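Side-chain contact in metallo-beta-lactamase family protein (Thermus thermophilus, PDB 2ZO4), which binds two zinc ions in a metallo-beta-lactamase fold and is probably a hydrolase, its substrate not being established: residues 305-308 with 313-316. Residues are numbered along the deposited sequence; the frame is centred on the assembly and turned at random.
Sequences VGRG and RYFR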
loop_
_atom_site.group_PDB
_atom_site.type_symbol
_atom_site.label_atom_id
_atom_site.label_comp_id
_atom_site.label_asym_id
_atom_site.label_seq_id
_atom_site.Cartn_x
_atom_site.Cartn_y
_atom_site.Cartn_z
ATOM N N VAL A 305 -3.253 24.366 11.223
ATOM C CA VAL A 305 -2.825 25.158 10.073
ATOM C C VAL A 305 -4.022 25.639 9.261
ATOM O O VAL A 305 -5.117 25.080 9.355
ATOM C CB VAL A 305 -1.821 24.399 9.140
ATOM C CG1 VAL A 305 -0.618 23.863 9.925
ATOM C CG2 VAL A 305 -2.513 23.292 8.353
ATOM N N GLY A 306 -3.801 26.689 8.473
ATOM C CA GLY A 306 -4.790 27.170 7.520
ATOM C C GLY A 306 -4.136 27.260 6.161
ATOM O O GLY A 306 -2.946 26.956 6.020
ATOM N N ARG A 307 -4.909 27.680 5.161
ATOM C CA ARG A 307 -4.394 27.848 3.804
ATOM C C ARG A 307 -5.118 28.966 3.046
ATOM O O ARG A 307 -6.317 29.178 3.228
ATOM C CB ARG A 307 -4.440 26.523 3.018
ATOM C CG ARG A 307 -5.830 26.044 2.627
ATOM C CD ARG A 307 -5.795 24.703 1.905
ATOM N NE ARG A 307 -7.136 24.310 1.471
ATOM C CZ ARG A 307 -7.421 23.240 0.734
ATOM N NH1 ARG A 307 -6.461 22.415 0.326
ATOM N NH2 ARG A 307 -8.680 22.994 0.403
ATOM N N GLY A 308 -4.366 29.687 2.219
ATOM C CA GLY A 308 -4.926 30.675 1.307
ATOM C C GLY A 308 -5.046 30.043 -0.066
ATOM O O GLY A 308 -4.747 28.860 -0.234
ATOM N N ARG A 313 -1.271 27.959 -0.284
ATOM C CA ARG A 313 -0.114 28.219 0.558
ATOM C C ARG A 313 -0.578 28.014 1.994
ATOM O O ARG A 313 -1.544 28.639 2.433
ATOM C CB ARG A 313 0.424 29.648 0.348
ATOM C CG ARG A 313 0.875 29.954 -1.084
ATOM C CD ARG A 313 1.716 31.243 -1.178
ATOM N NE ARG A 313 3.035 31.101 -0.551
ATOM C CZ ARG A 313 4.131 30.666 -1.172
ATOM N NH1 ARG A 313 4.093 30.319 -2.453
ATOM N NH2 ARG A 313 5.275 30.570 -0.503
ATOM N N TYR A 314 0.086 27.107 2.702
ATOM C CA TYR A 314 -0.279 26.768 4.077
ATOM C C TYR A 314 0.498 27.612 5.086
ATOM O O TYR A 314 1.647 27.981 4.845
ATOM C CB TYR A 314 -0.046 25.274 4.343
ATOM C CG TYR A 314 -1.026 24.342 3.653
ATOM C CD1 TYR A 314 -2.052 23.731 4.372
ATOM C CD2 TYR A 314 -0.921 24.067 2.286
ATOM C CE1 TYR A 314 -2.957 22.870 3.752
ATOM C CE2 TYR A 314 -1.825 23.212 1.649
ATOM C CZ TYR A 314 -2.838 22.614 2.394
ATOM O OH TYR A 314 -3.733 21.763 1.784
ATOM N N PHE A 315 -0.134 27.916 6.216
ATOM C CA PHE A 315 0.513 28.675 7.288
ATOM C C PHE A 315 0.167 28.096 8.655
ATOM O O PHE A 315 -0.892 27.493 8.834
ATOM C CB PHE A 315 0.123 30.157 7.223
ATOM C CG PHE A 315 -1.361 30.392 7.198
ATOM C CD1 PHE A 315 -2.034 30.542 5.989
ATOM C CD2 PHE A 315 -2.091 30.459 8.381
ATOM C CE1 PHE A 315 -3.416 30.754 5.963
ATOM C CE2 PHE A 315 -3.469 30.669 8.364
ATOM C CZ PHE A 315 -4.131 30.813 7.154
ATOM N N ARG A 316 1.067 28.285 9.613
ATOM C CA ARG A 316 0.848 27.848 10.984
ATOM C C ARG A 316 0.121 28.950 11.748
ATOM O O ARG A 316 0.559 30.104 11.744
ATOM C CB ARG A 316 2.189 27.555 11.663
ATOM C CG ARG A 316 2.089 26.702 12.917
ATOM C CD ARG A 316 3.254 26.938 13.888
ATOM N NE ARG A 316 4.559 27.027 13.226
ATOM C CZ ARG A 316 5.418 28.033 13.380
ATOM N NH1 ARG A 316 5.134 29.046 14.188
ATOM N NH2 ARG A 316 6.577 28.019 12.734
#
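Gly306 and Phe315 face each other as a hydrogen-bonded pair of a C-terminal antiparallel beta hairpin. Gly306 N bonds to Phe315 O at 3.0 Å. Phe315 N returns a bond to Gly306 O at 3.0 Å.

Both faces of the strand pair are tightly packed at their centre. On one, Arg307 CB sits over the centre of the Tyr314 ring, 4.0 Å from its centroid, in a CH-pi contact. The extended Arg307 chain runs beside the ring toward its hydroxyl. There Arg307 NH1 donates to Tyr314 OH at 3.2 Å, a bent bond of 143°. Guanidinium and ring planes stand 59° apart. Glu297 also bonds Tyr314 OH, and its charge probably offsets part of that of Arg307, although their ion pair is long and weak. Val305 CG2 meets the ring edge at Tyr314 CD1, 4.0 Å away.

On the other face Phe315 folds back across the strand pair because chi1 of 53° sets CG between its backbone N and carbonyl carbon. One face of the ring covers Gly306 in a CH-pi contact, Gly306 CA 4.0 Å from the ring centroid. Gly306 has no side chain there, which lets the ring approach the backbone.

The outer parts are looser and nearer solvent. Gly308 is partly exposed. The end of Arg313 leads away, with a salt bridge to Glu270 and a hydrogen bond to the carbonyl of Pro265. Exposed Arg316 bonds the Leu259 carbonyl.

The hairpin follows helix 286-301, consistent with the wing of a winged-helix-like C-terminal domain, away from the zinc site. Leu296, Leu299 and Arg300 of that helix pack against Val305 and Tyr314, while the Tyr314 backbone bonds to Lys266, between helices 240-261 and 268-275.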